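Local coordinates for protein putative endo-1,4-beta-xylanase (Bacteroides thetaiotaomicron VPI-5482, PDB 5MSX) that probably hydrolyses glycosidic bonds as a family 43 glycoside hydrolase, consistent with an arabinofuranosidase role in the breakdown of complex plant pectin by a gut bacterium, at residues C[328-333]-C[377-382]; C[406-411]-C[441-446]; C[351-356]-C[366-371]; C[396-401]-C[448-453]. All blocks are in the same frame, centred on the assembly; numbering follows the deposited sequence.

Contact 1 of 4, residues C[328-333]-C[377-382]; sequences VYASSI and PWIVAD
Y329 and V380 form an antiparallel hydrogen-bonded pair between strands 325-330 and 378-383: V380 N donates to Y329 O (2.9 Å) and Y329 N to V380 O (3.2 Å). The tight face carries V328, A330, I379 and A381. Small alanines let the backbones close up here, with A330 CA 4.0 Å from I379 CA, and I379 and A381 also rest on W456 in the core of the F5/8 type C beta-sandwich. The face carrying Y329 is more open to solvent. V380 CB lies over one side of the phenol ring, 4.0 Å from the Y329 centroid, in a CH-pi contact; with CG of Y329 between its backbone N and carbonyl carbon (chi1 55°), the ring swings toward its neighbour. The Y329 ring also meets the edge of the W378 indole at an oblique tilt, CD1 to CZ3 3.8 Å. Past the strand end, S331 CB sits over the five-membered ring of W378, S331 N donates to W378 O (2.8 Å), and S331 OG accepts from W378 N (3.0 Å, 165°) and also bonds D373. A serine suits this place: backbone and hydroxyl together prolong the ladder, and its methylene packs on the indole face.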
loop_
_atom_site.group_PDB
_atom_site.type_symbol
_atom_site.label_atom_id
_atom_site.label_comp_id
_atom_site.label_asym_id
_atom_site.label_seq_id
_atom_site.Cartn_x
_atom_site.Cartn_y
_atom_site.Cartn_z
ATOM N N VAL C 328 48.818 22.036 -16.240
ATOM C CA VAL C 328 47.664 22.907 -16.118
ATOM C C VAL C 328 48.126 24.218 -15.521
ATOM O O VAL C 328 49.151 24.264 -14.867
ATOM C CB VAL C 328 46.557 22.322 -15.202
ATOM C CG1 VAL C 328 45.763 21.263 -15.925
ATOM C CG2 VAL C 328 47.142 21.730 -13.927
ATOM N N TYR C 329 47.364 25.274 -15.757
ATOM C CA TYR C 329 47.635 26.592 -15.180
ATOM C C TYR C 329 46.373 27.403 -15.313
ATOM O O TYR C 329 45.504 27.048 -16.091
ATOM C CB TYR C 329 48.833 27.298 -15.846
ATOM C CG TYR C 329 48.750 27.449 -17.355
ATOM C CD1 TYR C 329 48.088 28.538 -17.938
ATOM C CD2 TYR C 329 49.339 26.509 -18.199
ATOM C CE1 TYR C 329 48.019 28.678 -19.325
ATOM C CE2 TYR C 329 49.265 26.637 -19.581
ATOM C CZ TYR C 329 48.609 27.722 -20.135
ATOM O OH TYR C 329 48.549 27.841 -21.497
ATOM N N ALA C 330 46.261 28.475 -14.538
ATOM C CA ALA C 330 45.013 29.215 -14.440
ATOM C C ALA C 330 45.237 30.710 -14.344
ATOM O O ALA C 330 46.352 31.152 -14.225
ATOM C CB ALA C 330 44.226 28.726 -13.227
ATOM N N SER C 331 44.151 31.466 -14.405
ATOM C CA SER C 331 44.168 32.915 -14.244
ATOM C C SER C 331 44.553 33.378 -12.848
ATOM O O SER C 331 45.126 34.444 -12.692
ATOM C CB SER C 331 42.791 33.488 -14.588
ATOM O OG SER C 331 41.776 33.031 -13.711
ATOM N N SER C 332 44.182 32.596 -11.834
ATOM C CA SER C 332 44.578 32.855 -10.467
ATOM C C SER C 332 44.393 31.603 -9.615
ATOM O O SER C 332 43.831 30.585 -10.064
ATOM C CB SER C 332 43.764 34.002 -9.872
ATOM O OG SER C 332 42.422 33.626 -9.661
ATOM N N ILE C 333 44.897 31.698 -8.387
ATOM C CA ILE C 333 44.834 30.638 -7.394
ATOM C C ILE C 333 44.467 31.307 -6.081
ATOM O O ILE C 333 45.129 32.286 -5.682
ATOM C CB ILE C 333 46.182 29.905 -7.258
ATOM C CG1 ILE C 333 46.607 29.322 -8.617
ATOM C CG2 ILE C 333 46.101 28.820 -6.189
ATOM C CD1 ILE C 333 48.034 28.835 -8.668
ATOM N N PRO C 377 37.355 34.180 -14.837
ATOM C CA PRO C 377 38.437 33.307 -14.387
ATOM C C PRO C 377 38.570 32.152 -15.354
ATOM O O PRO C 377 37.570 31.730 -15.938
ATOM C CB PRO C 377 37.965 32.816 -13.010
ATOM C CG PRO C 377 36.521 33.154 -12.916
ATOM C CD PRO C 377 36.309 34.335 -13.811
ATOM N N TRP C 378 39.782 31.652 -15.548
ATOM C CA TRP C 378 39.979 30.577 -16.493
ATOM C C TRP C 378 41.078 29.630 -16.068
ATOM O O TRP C 378 41.944 29.968 -15.253
ATOM C CB TRP C 378 40.241 31.134 -17.902
ATOM C CG TRP C 378 41.399 32.094 -17.976
ATOM C CD1 TRP C 378 41.328 33.455 -18.019
ATOM C CD2 TRP C 378 42.794 31.757 -18.010
ATOM N NE1 TRP C 378 42.588 33.984 -18.079
ATOM C CE2 TRP C 378 43.508 32.967 -18.081
ATOM C CE3 TRP C 378 43.508 30.547 -17.994
ATOM C CZ2 TRP C 378 44.914 33.012 -18.119
ATOM C CZ3 TRP C 378 44.896 30.584 -18.028
ATOM C CH2 TRP C 378 45.589 31.816 -18.082
ATOM N N ILE C 379 41.020 28.430 -16.640
ATOM C CA ILE C 379 42.015 27.381 -16.430
ATOM C C ILE C 379 42.273 26.713 -17.774
ATOM O O ILE C 379 41.366 26.622 -18.595
ATOM C CB ILE C 379 41.526 26.365 -15.344
ATOM C CG1 ILE C 379 42.566 25.275 -15.090
ATOM C CG2 ILE C 379 40.165 25.764 -15.695
ATOM C CD1 ILE C 379 42.388 24.548 -13.756
ATOM N N VAL C 380 43.493 26.230 -17.972
ATOM C CA VAL C 380 43.926 25.632 -19.224
ATOM C C VAL C 380 44.551 24.280 -18.955
ATOM O O VAL C 380 45.466 24.183 -18.154
ATOM C CB VAL C 380 45.022 26.509 -19.899
ATOM C CG1 VAL C 380 45.848 25.728 -20.931
ATOM C CG2 VAL C 380 44.418 27.752 -20.536
ATOM N N ALA C 381 44.108 23.263 -19.679
ATOM C CA ALA C 381 44.767 21.989 -19.675
ATOM C C ALA C 381 45.638 21.877 -20.930
ATOM O O ALA C 381 45.171 22.177 -22.037
ATOM C CB ALA C 381 43.742 20.875 -19.644
ATOM N N ASP C 382 46.888 21.445 -20.728
ATOM C CA ASP C 382 47.861 21.206 -21.777
ATOM C C ASP C 382 48.153 19.712 -21.878
ATOM O O ASP C 382 48.943 19.154 -21.096
ATOM C CB ASP C 382 49.170 21.974 -21.490
ATOM C CG ASP C 382 50.233 21.824 -22.610
ATOM O OD1 ASP C 382 50.024 21.136 -23.625
ATOM O OD2 ASP C 382 51.300 22.417 -22.469
#

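Contact 2 of 4, residues C[406-411]-C[441-446]; sequences VIEASM and YLRIKI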
loop_
_atom_site.group_PDB
_atom_site.type_symbol
_atom_site.label_atom_id
_atom_site.label_comp_id
_atom_site.label_asym_id
_atom_site.label_seq_id
_atom_site.Cartn_x
_atom_site.Cartn_y
_atom_site.Cartn_z
ATOM N N VAL C 406 32.345 28.825 -21.034
ATOM C CA VAL C 406 32.751 28.731 -22.413
ATOM C C VAL C 406 33.917 27.783 -22.394
ATOM O O VAL C 406 34.807 27.940 -21.567
ATOM C CB VAL C 406 33.251 30.106 -22.948
ATOM C CG1 VAL C 406 33.637 30.005 -24.409
ATOM C CG2 VAL C 406 32.201 31.189 -22.737
ATOM N N ILE C 407 33.916 26.811 -23.290
ATOM C CA ILE C 407 35.087 25.979 -23.507
ATOM C C ILE C 407 35.654 26.315 -24.872
ATOM O O ILE C 407 34.900 26.524 -25.838
ATOM C CB ILE C 407 34.813 24.461 -23.377
ATOM C CG1 ILE C 407 36.099 23.659 -23.621
ATOM C CG2 ILE C 407 33.722 23.975 -24.326
ATOM C CD1 ILE C 407 36.104 22.314 -22.919
ATOM N N GLU C 408 36.978 26.377 -24.930
ATOM C CA GLU C 408 37.712 26.702 -26.134
ATOM C C GLU C 408 38.838 25.700 -26.269
ATOM O O GLU C 408 39.259 25.102 -25.282
ATOM C CB GLU C 408 38.306 28.102 -26.029
ATOM C CG GLU C 408 37.289 29.218 -25.931
ATOM C CD GLU C 408 37.854 30.500 -25.355
ATOM O OE1 GLU C 408 38.554 30.457 -24.316
ATOM O OE2 GLU C 408 37.576 31.568 -25.926
ATOM N N ALA C 409 39.312 25.536 -27.498
ATOM C CA ALA C 409 40.415 24.649 -27.830
ATOM C C ALA C 409 41.488 25.420 -28.610
ATOM O O ALA C 409 41.198 26.471 -29.215
ATOM C CB ALA C 409 39.899 23.483 -28.660
ATOM N N SER C 410 42.707 24.886 -28.619
ATOM C CA SER C 410 43.828 25.520 -29.319
ATOM C C SER C 410 44.936 24.555 -29.650
ATOM O O SER C 410 45.076 23.497 -29.019
ATOM C CB SER C 410 44.398 26.662 -28.482
ATOM O OG SER C 410 45.613 27.156 -29.020
ATOM N N MET C 411 45.732 24.949 -30.642
ATOM C CA MET C 411 46.896 24.194 -31.104
ATOM C C MET C 411 48.190 24.723 -30.483
ATOM O O MET C 411 49.140 23.955 -30.330
ATOM C CB MET C 411 46.993 24.275 -32.642
ATOM C CG MET C 411 47.083 22.934 -33.362
ATOM S SD MET C 411 45.628 21.857 -33.288
ATOM C CE MET C 411 44.259 23.002 -33.485
ATOM N N TYR C 441 45.486 22.257 -26.363
ATOM C CA TYR C 441 45.077 22.938 -25.157
ATOM C C TYR C 441 43.564 23.025 -25.122
ATOM O O TYR C 441 42.933 23.199 -26.162
ATOM C CB TYR C 441 45.638 24.366 -25.116
ATOM C CG TYR C 441 47.121 24.430 -25.292
ATOM C CD1 TYR C 441 47.693 24.396 -26.563
ATOM C CD2 TYR C 441 47.965 24.526 -24.198
ATOM C CE1 TYR C 441 49.071 24.446 -26.732
ATOM C CE2 TYR C 441 49.341 24.577 -24.356
ATOM C CZ TYR C 441 49.884 24.542 -25.622
ATOM O OH TYR C 441 51.243 24.587 -25.773
ATOM N N LEU C 442 42.997 22.918 -23.919
ATOM C CA LEU C 442 41.606 23.278 -23.660
ATOM C C LEU C 442 41.599 24.359 -22.623
ATOM O O LEU C 442 42.477 24.397 -21.761
ATOM C CB LEU C 442 40.805 22.108 -23.092
ATOM C CG LEU C 442 39.976 21.253 -24.038
ATOM C CD1 LEU C 442 40.890 20.462 -24.971
ATOM C CD2 LEU C 442 39.048 20.341 -23.238
ATOM N N ARG C 443 40.562 25.184 -22.669
ATOM C CA ARG C 443 40.384 26.229 -21.715
ATOM C C ARG C 443 38.927 26.374 -21.383
ATOM O O ARG C 443 38.080 26.381 -22.278
ATOM C CB ARG C 443 40.895 27.566 -22.277
ATOM C CG ARG C 443 40.694 28.745 -21.337
ATOM C CD ARG C 443 41.501 29.966 -21.768
ATOM N NE ARG C 443 40.830 30.730 -22.822
ATOM C CZ ARG C 443 41.420 31.639 -23.603
ATOM N NH1 ARG C 443 42.715 31.918 -23.476
ATOM N NH2 ARG C 443 40.707 32.279 -24.523
ATOM N N ILE C 444 38.659 26.558 -20.100
ATOM C CA ILE C 444 37.321 26.856 -19.602
ATOM C C ILE C 444 37.377 28.273 -19.106
ATOM O O ILE C 444 38.304 28.613 -18.395
ATOM C CB ILE C 444 36.955 25.933 -18.427
ATOM C CG1 ILE C 444 36.863 24.496 -18.917
ATOM C CG2 ILE C 444 35.648 26.360 -17.751
ATOM C CD1 ILE C 444 37.287 23.497 -17.878
ATOM N N LYS C 445 36.416 29.103 -19.496
ATOM C CA LYS C 445 36.227 30.397 -18.853
ATOM C C LYS C 445 34.902 30.328 -18.127
ATOM O O LYS C 445 33.914 29.933 -18.712
ATOM C CB LYS C 445 36.189 31.548 -19.874
ATOM C CG LYS C 445 37.438 31.708 -20.729
ATOM C CD LYS C 445 37.445 33.049 -21.475
ATOM C CE LYS C 445 36.615 32.987 -22.748
ATOM N NZ LYS C 445 36.132 34.328 -23.186
ATOM N N ILE C 446 34.870 30.747 -16.873
ATOM C CA ILE C 446 33.675 30.638 -16.070
ATOM C C ILE C 446 32.975 31.986 -16.073
ATOM O O ILE C 446 33.560 32.994 -15.699
ATOM C CB ILE C 446 33.995 30.146 -14.635
ATOM C CG1 ILE C 446 34.730 28.803 -14.712
ATOM C CG2 ILE C 446 32.715 30.004 -13.811
ATOM C CD1 ILE C 446 35.178 28.224 -13.390
#
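In the beta-sandwich of the F5/8 type C family, strands 403-410 and 438-448 run antiparallel, and E408 faces R443 across the ladder in one of its hydrogen-bonded pairs. E408 N donates to R443 O and R443 N to E408 O, each at 2.9 Å. Above this pair lies a salt bridge. R443 turns back through a bend at chi3 (82°) and offers NE and NH2 together to one oxygen: E408 OE1 lies 2.7 Å from R443 NE and 2.8 Å from R443 NH2. That oxygen stays near the guanidinium plane, but the carboxylate is turned 51° against it, and NH2 comes from above the carboxylate plane. K445 NZ is 4.1 Å from E408 OE2, beyond a salt bridge, though its charge probably helps offset the nearby like charge of E418, whose carboxylate comes close to OE2. R443 also makes a cation-pi contact with W416. A long, flexible arginine suits a position where one charge must serve both an acid and an aromatic ring. On the other side of the sheet the residues are apolar: I407 CD1 packs against L442 CD2 at 3.6 Å. There L442 and I444 meet W456 of strand 452-458, and I407 meets S392 of strand 386-396. Strand 403-410 is paired on its other edge with strand 416-423, while strand 438-448 continues the sheet into strand 378-383.

Contact 3 of 4, residues C[351-356]-C[366-371]; sequences EYFVPS and RWMAAA
E351 and R366 join through a two-pronged salt bridge: R366 NH2 donates to E351 OE1 and R366 NE to E351 OE2, both at 2.9 Å. The bonds are nearly straight and use the syn side of each oxygen, although the carboxylate is tilted 31° from the guanidinium plane. Held extended from CG to NE, the arginine crosses its partner at about a right angle. R281 adds a second salt bridge to E351 OE2, so this buried acid answers two cations. A water lies 2.7 Å from the same E351 OE2 and 2.9 Å from Y352 O, and accepts from R366 N at 3.0 Å, thereby satisfying the R366 backbone amide. The two segments flank the calcium-binding loop of the F5/8 type C domain, which supplies F357, D360, A362 and S365 to the metal, and the R366 side chain lies about 6 Å from the calcium ion. F353 sets its ring edge over one face of the guanidinium, CE1 to R366 NH2 3.7 Å, with the planes 73° apart. A leucine in place of R366 would probably leave the carboxylate of E351 without its paired donors, leaning more heavily on R281. M368 N donates a hydrogen bond to F353 O across 3.3 Å, M368 CG packs against F353 CD1, and W367 NE1 is taken up by S332 O.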
loop_
_atom_site.group_PDB
_atom_site.type_symbol
_atom_site.label_atom_id
_atom_site.label_comp_id
_atom_site.label_asym_id
_atom_site.label_seq_id
_atom_site.Cartn_x
_atom_site.Cartn_y
_atom_site.Cartn_z
ATOM N N GLU C 351 44.076 23.760 3.469
ATOM C CA GLU C 351 43.666 23.398 2.119
ATOM C C GLU C 351 44.320 24.352 1.123
ATOM O O GLU C 351 44.249 25.573 1.301
ATOM C CB GLU C 351 42.160 23.503 1.938
ATOM C CG GLU C 351 41.724 22.934 0.585
ATOM C CD GLU C 351 40.208 22.953 0.329
ATOM O OE1 GLU C 351 39.428 23.523 1.140
ATOM O OE2 GLU C 351 39.780 22.374 -0.720
ATOM N N TYR C 352 44.903 23.786 0.072
ATOM C CA TYR C 352 45.449 24.551 -1.038
ATOM C C TYR C 352 44.496 24.427 -2.209
ATOM O O TYR C 352 43.635 23.521 -2.250
ATOM C CB TYR C 352 46.828 24.012 -1.430
ATOM C CG TYR C 352 47.850 24.125 -0.320
ATOM C CD1 TYR C 352 48.566 25.311 -0.131
ATOM C CD2 TYR C 352 48.099 23.053 0.555
ATOM C CE1 TYR C 352 49.485 25.444 0.903
ATOM C CE2 TYR C 352 49.025 23.174 1.596
ATOM C CZ TYR C 352 49.708 24.371 1.767
ATOM O OH TYR C 352 50.629 24.512 2.777
ATOM N N PHE C 353 44.686 25.318 -3.180
ATOM C CA PHE C 353 43.710 25.535 -4.251
ATOM C C PHE C 353 44.347 25.539 -5.626
ATOM O O PHE C 353 43.816 26.164 -6.548
ATOM C CB PHE C 353 42.932 26.820 -3.976
ATOM C CG PHE C 353 42.126 26.755 -2.723
ATOM C CD1 PHE C 353 41.046 25.865 -2.622
ATOM C CD2 PHE C 353 42.451 27.544 -1.610
ATOM C CE1 PHE C 353 40.293 25.780 -1.455
ATOM C CE2 PHE C 353 41.695 27.461 -0.433
ATOM C CZ PHE C 353 40.615 26.569 -0.357
ATOM N N VAL C 354 45.446 24.796 -5.765
ATOM C CA VAL C 354 46.251 24.815 -6.977
ATOM C C VAL C 354 45.557 24.150 -8.181
ATOM O O VAL C 354 44.764 23.226 -7.992
ATOM C CB VAL C 354 47.667 24.235 -6.766
ATOM C CG1 VAL C 354 48.434 25.063 -5.720
ATOM C CG2 VAL C 354 47.661 22.751 -6.416
ATOM N N PRO C 355 45.850 24.616 -9.418
ATOM C CA PRO C 355 45.240 24.075 -10.652
ATOM C C PRO C 355 45.386 22.562 -10.857
ATOM O O PRO C 355 44.468 21.925 -11.356
ATOM C CB PRO C 355 45.991 24.825 -11.766
ATOM C CG PRO C 355 46.484 26.078 -11.117
ATOM C CD PRO C 355 46.866 25.637 -9.734
ATOM N N SER C 356 46.528 21.984 -10.497
ATOM C CA SER C 356 46.713 20.532 -10.595
ATOM C C SER C 356 45.673 19.727 -9.785
ATOM O O SER C 356 45.426 18.552 -10.091
ATOM C CB SER C 356 48.128 20.137 -10.186
ATOM O OG SER C 356 48.349 20.530 -8.839
ATOM N N ARG C 366 40.380 20.524 -4.980
ATOM C CA ARG C 366 39.837 21.423 -5.976
ATOM C C ARG C 366 40.785 22.578 -6.275
ATOM O O ARG C 366 41.483 23.080 -5.371
ATOM C CB ARG C 366 38.511 22.014 -5.473
ATOM C CG ARG C 366 38.606 22.477 -4.037
ATOM C CD ARG C 366 37.311 23.043 -3.543
ATOM N NE ARG C 366 37.493 23.408 -2.157
ATOM C CZ ARG C 366 36.739 24.253 -1.483
ATOM N NH1 ARG C 366 35.693 24.813 -2.044
ATOM N NH2 ARG C 366 37.035 24.517 -0.228
ATOM N N TRP C 367 40.770 23.008 -7.539
ATOM C CA TRP C 367 41.244 24.358 -7.913
ATOM C C TRP C 367 40.182 25.337 -7.506
ATOM O O TRP C 367 38.990 25.045 -7.635
ATOM C CB TRP C 367 41.503 24.479 -9.417
ATOM C CG TRP C 367 41.663 25.899 -9.921
ATOM C CD1 TRP C 367 42.678 26.760 -9.628
ATOM C CD2 TRP C 367 40.778 26.608 -10.790
ATOM N NE1 TRP C 367 42.484 27.966 -10.254
ATOM C CE2 TRP C 367 41.338 27.900 -10.992
ATOM C CE3 TRP C 367 39.582 26.272 -11.455
ATOM C CZ2 TRP C 367 40.730 28.877 -11.813
ATOM C CZ3 TRP C 367 38.956 27.262 -12.280
ATOM C CH2 TRP C 367 39.541 28.550 -12.436
ATOM N N MET C 368 40.600 26.492 -7.003
ATOM C CA MET C 368 39.727 27.638 -6.826
ATOM C C MET C 368 40.456 28.906 -7.276
ATOM O O MET C 368 41.603 29.157 -6.871
ATOM C CB MET C 368 39.314 27.803 -5.361
ATOM C CG MET C 368 38.439 26.680 -4.808
ATOM S SD MET C 368 36.747 26.815 -5.378
ATOM C CE MET C 368 36.162 28.260 -4.523
ATOM N N ALA C 369 39.788 29.700 -8.115
ATOM C CA ALA C 369 40.258 31.037 -8.482
ATOM C C ALA C 369 40.257 31.952 -7.254
ATOM O O ALA C 369 39.443 31.757 -6.319
ATOM C CB ALA C 369 39.356 31.629 -9.565
ATOM N N ALA C 370 41.140 32.958 -7.256
ATOM C CA ALA C 370 41.163 33.944 -6.174
ATOM C C ALA C 370 39.860 34.748 -6.137
ATOM O O ALA C 370 39.214 34.962 -7.172
ATOM C CB ALA C 370 42.360 34.871 -6.296
ATOM N N ALA C 371 39.465 35.149 -4.931
ATOM C CA ALA C 371 38.278 35.978 -4.717
ATOM C C ALA C 371 38.225 37.202 -5.647
ATOM O O ALA C 371 37.171 37.465 -6.218
ATOM C CB ALA C 371 38.198 36.420 -3.255
HETATM O O HOH W 1 41.627 21.422 -2.409
#

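Contact 4 of 4, residues C[396-401]-C[448-453]; sequences FVRPTA and KGVPGI. With EDO (1,2-ethanediol), chain B.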
loop_
_atom_site.group_PDB
_atom_site.type_symbol
_atom_site.label_atom_id
_atom_site.label_comp_id
_atom_site.label_asym_id
_atom_site.label_seq_id
_atom_site.Cartn_x
_atom_site.Cartn_y
_atom_site.Cartn_z
ATOM N N PHE C 396 32.345 21.079 -11.448
ATOM C CA PHE C 396 32.589 22.355 -10.775
ATOM C C PHE C 396 32.305 22.284 -9.285
ATOM O O PHE C 396 31.533 21.431 -8.798
ATOM C CB PHE C 396 31.761 23.522 -11.367
ATOM C CG PHE C 396 32.088 23.860 -12.813
ATOM C CD1 PHE C 396 33.186 24.682 -13.130
ATOM C CD2 PHE C 396 31.287 23.383 -13.873
ATOM C CE1 PHE C 396 33.487 24.999 -14.463
ATOM C CE2 PHE C 396 31.579 23.713 -15.203
ATOM C CZ PHE C 396 32.683 24.509 -15.492
ATOM N N VAL C 397 32.885 23.241 -8.577
ATOM C CA VAL C 397 32.619 23.463 -7.159
ATOM C C VAL C 397 31.260 24.170 -6.978
ATOM O O VAL C 397 30.907 25.066 -7.759
ATOM C CB VAL C 397 33.765 24.306 -6.525
ATOM C CG1 VAL C 397 33.406 24.727 -5.113
ATOM C CG2 VAL C 397 35.061 23.524 -6.546
ATOM N N ARG C 398 30.528 23.795 -5.928
ATOM C CA ARG C 398 29.132 24.216 -5.715
ATOM C C ARG C 398 28.238 24.004 -6.969
ATOM O O ARG C 398 27.526 24.921 -7.409
ATOM C CB ARG C 398 29.018 25.649 -5.184
ATOM C CG ARG C 398 27.644 25.926 -4.572
ATOM C CD ARG C 398 27.498 27.371 -4.151
ATOM N NE ARG C 398 28.259 27.653 -2.935
ATOM C CZ ARG C 398 28.400 28.857 -2.378
ATOM N NH1 ARG C 398 27.844 29.930 -2.922
ATOM N NH2 ARG C 398 29.101 28.987 -1.263
ATOM N N PRO C 399 28.221 22.765 -7.497
ATOM C CA PRO C 399 27.549 22.405 -8.750
ATOM C C PRO C 399 26.020 22.641 -8.715
ATOM O O PRO C 399 25.369 22.910 -9.769
ATOM C CB PRO C 399 27.890 20.921 -8.887
ATOM C CG PRO C 399 27.993 20.442 -7.499
ATOM C CD PRO C 399 28.722 21.559 -6.811
ATOM N N THR C 400 25.440 22.548 -7.523
ATOM C CA THR C 400 24.003 22.678 -7.395
ATOM C C THR C 400 23.525 24.124 -7.560
ATOM O O THR C 400 22.321 24.329 -7.681
ATOM C CB THR C 400 23.470 22.134 -6.070
ATOM O OG1 THR C 400 24.005 22.887 -4.970
ATOM C CG2 THR C 400 23.801 20.630 -5.921
ATOM N N ALA C 401 24.432 25.111 -7.526
ATOM C CA ALA C 401 24.050 26.517 -7.798
ATOM C C ALA C 401 24.138 26.884 -9.272
ATOM O O ALA C 401 23.737 27.993 -9.656
ATOM C CB ALA C 401 24.866 27.474 -6.959
ATOM N N LYS C 448 29.348 32.356 -14.959
ATOM C CA LYS C 448 28.581 32.410 -13.713
ATOM C C LYS C 448 28.805 31.129 -12.894
ATOM O O LYS C 448 29.214 30.093 -13.426
ATOM C CB LYS C 448 27.102 32.611 -14.016
ATOM N N GLY C 449 28.533 31.223 -11.597
ATOM C CA GLY C 449 28.770 30.144 -10.635
ATOM C C GLY C 449 30.125 30.259 -9.953
ATOM O O GLY C 449 30.981 31.048 -10.351
ATOM N N VAL C 450 30.326 29.452 -8.917
ATOM C CA VAL C 450 31.575 29.484 -8.160
ATOM C C VAL C 450 32.736 29.077 -9.056
ATOM O O VAL C 450 32.668 28.051 -9.710
ATOM C CB VAL C 450 31.491 28.617 -6.900
ATOM C CG1 VAL C 450 32.861 28.404 -6.266
ATOM C CG2 VAL C 450 30.525 29.264 -5.939
ATOM N N PRO C 451 33.794 29.919 -9.113
ATOM C CA PRO C 451 34.872 29.668 -10.057
ATOM C C PRO C 451 35.915 28.643 -9.548
ATOM O O PRO C 451 37.024 29.016 -9.148
ATOM C CB PRO C 451 35.468 31.076 -10.267
ATOM C CG PRO C 451 35.264 31.756 -8.957
ATOM C CD PRO C 451 33.950 31.222 -8.431
ATOM N N GLY C 452 35.550 27.357 -9.576
ATOM C CA GLY C 452 36.416 26.295 -9.112
ATOM C C GLY C 452 36.023 24.942 -9.633
ATOM O O GLY C 452 34.884 24.751 -10.041
ATOM N N ILE C 453 36.973 24.011 -9.619
ATOM C CA ILE C 453 36.804 22.689 -10.185
ATOM C C ILE C 453 37.400 21.615 -9.245
ATOM O O ILE C 453 38.621 21.642 -8.924
ATOM C CB ILE C 453 37.513 22.588 -11.565
ATOM C CG1 ILE C 453 36.973 23.641 -12.552
ATOM C CG2 ILE C 453 37.339 21.201 -12.156
ATOM C CD1 ILE C 453 37.555 23.516 -13.954
HETATM C C1 EDO B . 28.930 21.420 -11.680
HETATM O O1 EDO B . 29.773 20.568 -12.456
HETATM C C2 EDO B . 28.118 22.488 -12.427
HETATM O O2 EDO B . 27.215 23.323 -11.685
HETATM O O HOH W 2 27.911 27.704 -8.594
#
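V397 N donates a hydrogen bond to G452 O from well above the carbonyl plane, 53° out of it, yet the bond is short (2.9 Å) and nearly straight at the hydrogen (171°). Glycine suits position 452, because a CB there would come very close to V397 CG2. Just before it, V450 O accepts from G452 N around an inverse gamma turn centred on P451. V450 points both its methyls at the facing segment: CG1 meets V397 CG1 at 3.9 Å, and CG2 lies over one face of the R398 guanidinium, touching R398 CB at 4.0 Å, where the two side chains cross at about a right angle. A water bridges the backbones beside them, donating to R398 O and accepting from V450 N, each at 3.0 Å. F396 lies alongside I453, its CD1 4.0 Å from I453 CG1, and stacks on H403. Replacing F396 by alanine is likely to open a gap beside I453 and leave the H403 ring without its stacking partner. A 1,2-ethanediol, probably from the crystallisation liquor, accepts from F396 N through O1 (2.8 Å) and donates from O2 to P399 O (2.7 Å); H403 and S429 bind it too. R398 suits the surface of this loop, since its long arm, bent at chi3, bonds G54 O through NH2 and makes a cation-pi contact with Y55, tying the F5/8 type C domain to the glycoside hydrolase domain. Around the contact, F396 leaves strand 386-396 beside I446 of strand 438-448, and G452 and I453 open strand 452-458, with I453 flanked by W367 of strand 367-368.

How the contacts relate
From the N terminus, segment 328-333 opens contact 1. Before it closes at 377-382, contact 3 opens and closes within that span, enclosing the short calcium-binding loop. Next, segment 396-401 opens contact 4, inside which contact 2 is made by 406-411 and 441-446, and segment 448-453 then closes contact 4. The result is two successive nested pairs, none crossing. They interlock in space: A381 N of contact 1 reaches L442 O of contact 2, side by side in one sheet, while W367 N of contact 3 binds I453 O of contact 4. Together they join strands of the F5/8 type C sandwich to the calcium site and, through contact 4, to the catalytic domain.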